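Local coordinates for protein HepC.19480.a.B1 (Helicobacter pylori, PDB 6MTZ) that is of unknown function but is probably a phosphoesterase of the DHH/DHHA1 family, at residues A[175-180]-A[199-204]; A[223-228]-A[236-241]. One frame throughout, in Å; residues are numbered along the deposited sequence.

Contact 1 of 2, residues A[175-180]-A[199-204]; sequences MRMITQ and KLLEEV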
ATOM      1  N   MET A 175       1.722  -9.998  12.581  1.00 26.33           N
ATOM      2  CA  MET A 175       0.842  -8.838  12.616  1.00 29.50           C
ATOM      3  C   MET A 175       1.640  -7.560  12.868  1.00 27.11           C
ATOM      4  O   MET A 175       1.502  -6.563  12.144  1.00 20.18           O
ATOM      5  CB  MET A 175      -0.216  -9.051  13.697  1.00 21.46           C
ATOM      6  CG  MET A 175      -1.365  -8.088  13.691  1.00 34.46           C
ATOM      7  SD  MET A 175      -2.602  -8.648  14.910  1.00 39.95           S
ATOM      8  CE  MET A 175      -1.832  -8.182  16.455  1.00 42.18           C
ATOM      9  N   ARG A 176       2.486  -7.570  13.895  1.00 22.06           N
ATOM     10  CA  ARG A 176       3.368  -6.430  14.114  1.00 24.44           C
ATOM     11  C   ARG A 176       4.303  -6.219  12.923  1.00 22.56           C
ATOM     12  O   ARG A 176       4.610  -5.079  12.565  1.00 21.79           O
ATOM     13  CB  ARG A 176       4.166  -6.623  15.404  1.00 25.10           C
ATOM     14  CG  ARG A 176       5.217  -5.533  15.684  1.00 23.25           C
ATOM     15  CD  ARG A 176       5.709  -5.626  17.132  1.00 21.55           C
ATOM     16  NE  ARG A 176       5.994  -7.022  17.435  1.00 31.73           N
ATOM     17  CZ  ARG A 176       7.166  -7.606  17.211  1.00 34.36           C
ATOM     18  NH1 ARG A 176       8.173  -6.892  16.722  1.00 18.60           N
ATOM     19  NH2 ARG A 176       7.331  -8.897  17.487  1.00 26.65           N
ATOM     20  N   MET A 177       4.780  -7.306  12.301  1.00 24.90           N
ATOM     21  CA  MET A 177       5.654  -7.142  11.140  1.00 28.40           C
ATOM     22  C   MET A 177       4.981  -6.303  10.058  1.00 34.57           C
ATOM     23  O   MET A 177       5.614  -5.422   9.456  1.00 24.06           O
ATOM     24  CB  MET A 177       6.060  -8.500  10.569  1.00 23.95           C
ATOM     25  CG  MET A 177       6.936  -8.401   9.288  1.00 19.78           C
ATOM     26  SD  MET A 177       6.046  -8.210   7.724  1.00 24.89           S
ATOM     27  CE  MET A 177       5.481  -9.900   7.493  1.00 29.22           C
ATOM     28  N   ILE A 178       3.698  -6.561   9.796  1.00 28.08           N
ATOM     29  CA  ILE A 178       3.004  -5.841   8.734  1.00 23.02           C
ATOM     30  C   ILE A 178       2.815  -4.379   9.120  1.00 25.83           C
ATOM     31  O   ILE A 178       2.957  -3.478   8.284  1.00 22.58           O
ATOM     32  CB  ILE A 178       1.663  -6.531   8.414  1.00 27.40           C
ATOM     33  CG1 ILE A 178       1.930  -7.858   7.739  1.00 22.97           C
ATOM     34  CG2 ILE A 178       0.789  -5.645   7.517  1.00 27.20           C
ATOM     35  CD1 ILE A 178       2.592  -7.696   6.352  1.00 30.28           C
ATOM     36  N   THR A 179       2.496  -4.121  10.390  1.00 27.35           N
ATOM     37  CA  THR A 179       2.268  -2.752  10.846  1.00 27.72           C
ATOM     38  C   THR A 179       3.536  -1.913  10.738  1.00 30.78           C
ATOM     39  O   THR A 179       3.477  -0.719  10.423  1.00 23.87           O
ATOM     40  CB  THR A 179       1.772  -2.756  12.297  1.00 23.60           C
ATOM     41  OG1 THR A 179       0.501  -3.415  12.391  1.00 27.50           O
ATOM     42  CG2 THR A 179       1.652  -1.349  12.819  1.00 33.36           C
ATOM     43  N   GLN A 180       4.690  -2.517  11.000  1.00 30.59           N
ATOM     44  CA  GLN A 180       5.932  -1.780  11.166  1.00 26.57           C
ATOM     45  C   GLN A 180       6.815  -1.816   9.935  1.00 22.64           C
ATOM     46  O   GLN A 180       7.892  -1.213   9.950  1.00 28.54           O
ATOM     47  CB  GLN A 180       6.702  -2.323  12.373  1.00 20.00           C
ATOM     48  CG  GLN A 180       6.028  -1.963  13.705  1.00 22.44           C
ATOM     49  CD  GLN A 180       6.813  -2.450  14.939  1.00 26.98           C
ATOM     50  OE1 GLN A 180       7.727  -3.276  14.846  1.00 26.89           O
ATOM     51  NE2 GLN A 180       6.442  -1.952  16.089  1.00 20.08           N
ATOM     52  N   LYS A 199       6.877 -10.302   0.353  1.00 25.10           N
ATOM     53  CA  LYS A 199       8.122 -11.054   0.472  1.00 24.21           C
ATOM     54  C   LYS A 199       8.383 -11.419   1.928  1.00 25.60           C
ATOM     55  O   LYS A 199       8.676 -12.575   2.248  1.00 28.57           O
ATOM     56  CB  LYS A 199       9.301 -10.253  -0.090  1.00 27.82           C
ATOM     57  N   LEU A 200       8.275 -10.439   2.829  1.00 21.60           N
ATOM     58  CA  LEU A 200       8.523 -10.699   4.249  1.00 23.15           C
ATOM     59  C   LEU A 200       7.570 -11.753   4.800  1.00 25.86           C
ATOM     60  O   LEU A 200       7.973 -12.617   5.592  1.00 23.71           O
ATOM     61  CB  LEU A 200       8.379  -9.402   5.065  1.00 19.99           C
ATOM     62  CG  LEU A 200       9.398  -8.291   4.768  1.00 24.54           C
ATOM     63  CD1 LEU A 200       8.982  -6.995   5.417  1.00 24.86           C
ATOM     64  CD2 LEU A 200      10.779  -8.704   5.273  1.00 22.23           C
ATOM     65  N   LEU A 201       6.292 -11.674   4.433  1.00 31.34           N
ATOM     66  CA  LEU A 201       5.322 -12.623   4.971  1.00 23.02           C
ATOM     67  C   LEU A 201       5.590 -14.019   4.437  1.00 16.49           C
ATOM     68  O   LEU A 201       5.615 -14.989   5.202  1.00 20.89           O
ATOM     69  CB  LEU A 201       3.897 -12.165   4.638  1.00 21.30           C
ATOM     70  CG  LEU A 201       2.808 -13.099   5.155  1.00 24.25           C
ATOM     71  CD1 LEU A 201       2.919 -13.173   6.662  1.00 22.94           C
ATOM     72  CD2 LEU A 201       1.422 -12.611   4.712  1.00 24.64           C
ATOM     73  N   GLU A 202       5.839 -14.138   3.126  1.00 19.35           N
ATOM     74  CA  GLU A 202       6.151 -15.454   2.560  1.00 25.83           C
ATOM     75  C   GLU A 202       7.371 -16.098   3.222  1.00 28.12           C
ATOM     76  O   GLU A 202       7.422 -17.327   3.352  1.00 26.96           O
ATOM     77  CB  GLU A 202       6.369 -15.363   1.041  1.00 20.88           C
ATOM     78  CG  GLU A 202       6.672 -16.741   0.418  1.00 31.99           C
ATOM     79  CD  GLU A 202       6.606 -16.783  -1.103  1.00 38.50           C
ATOM     80  OE1 GLU A 202       6.051 -15.848  -1.734  1.00 41.76           O
ATOM     81  OE2 GLU A 202       7.112 -17.777  -1.664  1.00 30.99           O
ATOM     82  N   GLU A 203       8.360 -15.302   3.658  1.00 30.15           N
ATOM     83  CA  GLU A 203       9.544 -15.902   4.290  1.00 28.40           C
ATOM     84  C   GLU A 203       9.198 -16.648   5.572  1.00 26.05           C
ATOM     85  O   GLU A 203       9.968 -17.511   6.008  1.00 19.44           O
ATOM     86  CB  GLU A 203      10.630 -14.838   4.587  1.00 24.03           C
ATOM     87  CG  GLU A 203      11.717 -14.734   3.499  1.00 48.46           C
ATOM     88  CD  GLU A 203      12.408 -13.363   3.443  1.00 56.84           C
ATOM     89  OE1 GLU A 203      13.283 -13.163   2.571  1.00 50.08           O
ATOM     90  OE2 GLU A 203      12.067 -12.476   4.252  1.00 55.55           O
ATOM     91  N   VAL A 204       8.053 -16.357   6.186  1.00 22.22           N
ATOM     92  CA  VAL A 204       7.631 -17.122   7.358  1.00 18.71           C
ATOM     93  C   VAL A 204       7.552 -18.616   7.058  1.00 18.81           C
ATOM     94  O   VAL A 204       7.640 -19.438   7.978  1.00 27.44           O
ATOM     95  CB  VAL A 204       6.278 -16.565   7.869  1.00 30.26           C
ATOM     96  CG1 VAL A 204       5.672 -17.429   8.930  1.00 31.75           C
ATOM     97  CG2 VAL A 204       6.474 -15.186   8.413  1.00 37.00           C
TER
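Met177 illustrates how one flexible side chain can join two helices: it alone carries the touch from segment 175-180 to Leu200 and Leu201 on segment 199-204. Just before it, Arg176 turns elsewhere and forms a salt bridge with Asp218 of helix 213-228. Met177 itself leaves its helix with CG anti to the backbone N (chi1 177°), then bends at chi2 and again at chi3, so that sulfur and methyl meet different parts of the facing helix. The two side chains of Met177 and Leu200 cross obliquely: Met177 SD rests 3.7 Å from Leu200 CB and 3.9 Å from one branch of the same leucine, Leu200 CD1. The terminal methyl goes further in, to the backbone, with Met177 CE 3.6 Å from Leu201 N and 3.7 Å from Leu201 CA. The side chain of Leu201 is met chiefly near its root, where Leu201 CB is 4.0 Å from Met177 CE. One residue on, Ile178 adds a polar tie between the same helices, its carbonyl oxygen accepting a hydrogen bond from Lys197. The apolar contact is buried between further layers: Tyr217 and Leu221 of helix 213-228 pack on Met177, while helix 19-29 brings Leu19, Ala23 and Leu26 against Leu201, and Leu19 also against Ile178, joining helices 168-180 and 190-203 to the N-terminal domain.

Contact 2 of 2, residues A[223-228]-A[236-241]; sequences RLKKIA and ETMDNI
Lys226 shows how a lysine can pack through its methylenes and donate a hydrogen bond at once, lying across the start of the helix that begins at Met238. Beyond CG its chain is fully extended, and its length meets several partners in turn. Lys226 CG is 3.7 Å from Met238 CE, the end of a methionine that bends at chi2 and chi3 to fold its methyl back over the lysine. That methyl also reaches the preceding residue, Lys225, whose CB lies 3.9 Å from Met238 CE. Ile241 comes in at about a right angle to the lysine chain, and its tip, Ile241 CD1, is 3.6 Å from Lys226 CD. Further out, Lys226 CE passes 3.5 Å from Met238 N. The ammonium ends on a carbonyl: Lys226 NZ donates to Glu236 O over 2.8 Å, in the carbonyl plane, at a C=O...N angle of 149°.

The other side of segment 236-241 is much looser. Thr237, whose CB points away from helix 213-228, is exposed, as are Asp239 and Asn240. Thr237 is the N-cap, and its OG1 accepts from Asn240 N at 3.3 Å. The carboxylate of Glu236 is held within the connecting loop, by Asp232 N, and Pro233 from that loop packs on Lys226. Over these short segments the two helices run in broadly the same direction, so the chain must double back between them: a helix-loop-helix connection with a threonine-capped second helix, leading toward the C-terminal mixed-sheet domain, an arrangement consistent with a DHH/DHHA1 protein.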
ATOM      1  N   ARG A 223      17.063  -8.073  10.151  1.00 23.90           N
ATOM      2  CA  ARG A 223      18.061  -8.320   9.115  1.00 27.65           C
ATOM      3  C   ARG A 223      17.384  -8.681   7.800  1.00 27.18           C
ATOM      4  O   ARG A 223      17.798  -8.219   6.730  1.00 19.20           O
ATOM      5  CB  ARG A 223      19.025  -9.432   9.569  1.00 19.33           C
ATOM      6  CG  ARG A 223      20.171  -9.713   8.593  1.00 26.11           C
ATOM      7  CD  ARG A 223      21.221 -10.704   9.137  1.00 31.48           C
ATOM      8  NE  ARG A 223      22.260 -10.913   8.133  1.00 30.51           N
ATOM      9  CZ  ARG A 223      23.381 -10.203   8.057  1.00 23.33           C
ATOM     10  NH1 ARG A 223      23.639  -9.274   8.960  1.00 25.60           N
ATOM     11  NH2 ARG A 223      24.253 -10.432   7.082  1.00 28.77           N
ATOM     12  N   LEU A 224      16.307  -9.474   7.865  1.00 22.82           N
ATOM     13  CA  LEU A 224      15.557  -9.814   6.657  1.00 20.57           C
ATOM     14  C   LEU A 224      14.993  -8.574   5.976  1.00 17.18           C
ATOM     15  O   LEU A 224      15.012  -8.475   4.746  1.00 19.51           O
ATOM     16  CB  LEU A 224      14.416 -10.789   6.980  1.00 18.82           C
ATOM     17  CG  LEU A 224      14.789 -12.209   7.393  1.00 25.78           C
ATOM     18  CD1 LEU A 224      13.503 -13.026   7.663  1.00 21.09           C
ATOM     19  CD2 LEU A 224      15.655 -12.873   6.315  1.00 24.39           C
ATOM     20  N   LYS A 225      14.465  -7.629   6.759  1.00 18.84           N
ATOM     21  CA  LYS A 225      13.919  -6.408   6.175  1.00 23.53           C
ATOM     22  C   LYS A 225      14.996  -5.618   5.447  1.00 23.12           C
ATOM     23  O   LYS A 225      14.756  -5.090   4.353  1.00 24.28           O
ATOM     24  CB  LYS A 225      13.270  -5.538   7.256  1.00 19.65           C
ATOM     25  CG  LYS A 225      12.076  -6.184   7.970  1.00 22.89           C
ATOM     26  CD  LYS A 225      11.589  -5.266   9.117  1.00 18.76           C
ATOM     27  CE  LYS A 225      11.076  -3.928   8.565  1.00 18.97           C
ATOM     28  NZ  LYS A 225      10.414  -3.081   9.638  1.00 21.53           N
ATOM     29  N   LYS A 226      16.173  -5.485   6.066  1.00 25.43           N
ATOM     30  CA  LYS A 226      17.274  -4.771   5.427  1.00 29.86           C
ATOM     31  C   LYS A 226      17.625  -5.405   4.089  1.00 27.18           C
ATOM     32  O   LYS A 226      17.922  -4.700   3.117  1.00 24.74           O
ATOM     33  CB  LYS A 226      18.510  -4.759   6.334  1.00 21.57           C
ATOM     34  CG  LYS A 226      18.465  -3.772   7.471  1.00 23.76           C
ATOM     35  CD  LYS A 226      19.867  -3.662   8.099  1.00 29.98           C
ATOM     36  CE  LYS A 226      19.978  -2.515   9.058  1.00 19.34           C
ATOM     37  NZ  LYS A 226      21.324  -2.404   9.679  1.00 23.68           N
ATOM     38  N   ILE A 227      17.585  -6.738   4.019  1.00 24.29           N
ATOM     39  CA  ILE A 227      17.924  -7.420   2.779  1.00 27.76           C
ATOM     40  C   ILE A 227      16.801  -7.272   1.765  1.00 23.66           C
ATOM     41  O   ILE A 227      17.052  -7.036   0.576  1.00 21.53           O
ATOM     42  CB  ILE A 227      18.251  -8.897   3.059  1.00 26.71           C
ATOM     43  CG1 ILE A 227      19.601  -8.990   3.769  1.00 24.10           C
ATOM     44  CG2 ILE A 227      18.313  -9.692   1.772  1.00 34.35           C
ATOM     45  CD1 ILE A 227      19.850 -10.323   4.329  1.00 27.45           C
ATOM     46  N   ALA A 228      15.550  -7.395   2.209  1.00 19.78           N
ATOM     47  CA  ALA A 228      14.444  -7.261   1.260  1.00 21.09           C
ATOM     48  C   ALA A 228      14.402  -5.860   0.663  1.00 29.20           C
ATOM     49  O   ALA A 228      13.919  -5.675  -0.459  1.00 30.72           O
ATOM     50  CB  ALA A 228      13.116  -7.591   1.940  1.00 18.76           C
ATOM     51  N   GLU A 236      25.327  -1.194   6.335  1.00 24.44           N
ATOM     52  CA  GLU A 236      24.405  -0.071   6.198  1.00 28.62           C
ATOM     53  C   GLU A 236      23.373  -0.050   7.323  1.00 31.15           C
ATOM     54  O   GLU A 236      22.904  -1.101   7.770  1.00 22.41           O
ATOM     55  CB  GLU A 236      23.688  -0.127   4.839  1.00 27.13           C
ATOM     56  CG  GLU A 236      24.644  -0.177   3.648  1.00 37.09           C
ATOM     57  CD  GLU A 236      23.924  -0.296   2.318  1.00 43.85           C
ATOM     58  OE1 GLU A 236      23.109  -1.224   2.151  1.00 38.92           O
ATOM     59  OE2 GLU A 236      24.177   0.546   1.433  1.00 54.49           O
ATOM     60  N   THR A 237      23.011   1.155   7.765  1.00 29.58           N
ATOM     61  CA  THR A 237      21.929   1.310   8.731  1.00 26.56           C
ATOM     62  C   THR A 237      20.574   1.245   8.041  1.00 28.15           C
ATOM     63  O   THR A 237      20.449   1.452   6.831  1.00 24.77           O
ATOM     64  CB  THR A 237      22.015   2.646   9.477  1.00 19.90           C
ATOM     65  OG1 THR A 237      21.791   3.712   8.544  1.00 22.61           O
ATOM     66  CG2 THR A 237      23.372   2.812  10.180  1.00 22.57           C
ATOM     67  N   MET A 238      19.542   0.975   8.840  1.00 23.70           N
ATOM     68  CA  MET A 238      18.199   0.869   8.281  1.00 18.11           C
ATOM     69  C   MET A 238      17.748   2.201   7.699  1.00 26.78           C
ATOM     70  O   MET A 238      17.148   2.244   6.617  1.00 24.68           O
ATOM     71  CB  MET A 238      17.229   0.384   9.352  1.00 19.37           C
ATOM     72  CG  MET A 238      15.785   0.333   8.888  1.00 28.17           C
ATOM     73  SD  MET A 238      15.550  -0.773   7.478  1.00 29.44           S
ATOM     74  CE  MET A 238      15.220  -2.311   8.315  1.00 26.50           C
ATOM     75  N   ASP A 239      18.070   3.309   8.383  1.00 30.86           N
ATOM     76  CA  ASP A 239      17.636   4.615   7.895  1.00 38.06           C
ATOM     77  C   ASP A 239      18.306   4.967   6.566  1.00 31.16           C
ATOM     78  O   ASP A 239      17.667   5.577   5.704  1.00 30.86           O
ATOM     79  CB  ASP A 239      17.853   5.708   8.965  1.00 26.52           C
ATOM     80  CG  ASP A 239      19.278   5.740   9.519  1.00 41.30           C
ATOM     81  OD1 ASP A 239      20.179   6.231   8.814  1.00 36.67           O
ATOM     82  OD2 ASP A 239      19.503   5.295  10.670  1.00 41.05           O
ATOM     83  N   ASN A 240      19.549   4.537   6.329  1.00 25.80           N
ATOM     84  CA  ASN A 240      20.092   4.771   4.990  1.00 21.60           C
ATOM     85  C   ASN A 240      19.589   3.758   3.971  1.00 21.72           C
ATOM     86  O   ASN A 240      19.449   4.093   2.790  1.00 32.04           O
ATOM     87  CB  ASN A 240      21.616   4.791   5.021  1.00 28.16           C
ATOM     88  CG  ASN A 240      22.141   6.020   5.718  1.00 29.39           C
ATOM     89  OD1 ASN A 240      21.521   7.082   5.668  1.00 34.82           O
ATOM     90  ND2 ASN A 240      23.261   5.882   6.403  1.00 23.99           N
ATOM     91  N   ILE A 241      19.319   2.521   4.391  1.00 21.52           N
ATOM     92  CA  ILE A 241      18.780   1.539   3.455  1.00 22.88           C
ATOM     93  C   ILE A 241      17.394   1.958   2.985  1.00 28.83           C
ATOM     94  O   ILE A 241      17.084   1.884   1.789  1.00 28.76           O
ATOM     95  CB  ILE A 241      18.768   0.148   4.101  1.00 20.57           C
ATOM     96  CG1 ILE A 241      20.223  -0.309   4.310  1.00 24.36           C
ATOM     97  CG2 ILE A 241      17.959  -0.861   3.243  1.00 22.25           C
ATOM     98  CD1 ILE A 241      20.325  -1.519   5.202  1.00 22.73           C
TER

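How the contacts relate
Contact 1 comes first along the chain and closes before contact 2 opens; their centres lie about 15 Å apart, on the same side of the chain's centre. Consecutive helices link them: helix 190-203, from contact 1, is followed by helix 213-228, which carries the first half of contact 2. The two sites also touch directly. Leu200 CD2 packs on Lys225 CG, and Lys225 NZ, salt-bridged to Glu183, makes a weak hydrogen bond to Gln180 O. The series thus leads from helices packed on the N-terminal domain, with its parallel sheet, to helix 238-251, which precedes the mixed-sheet domain.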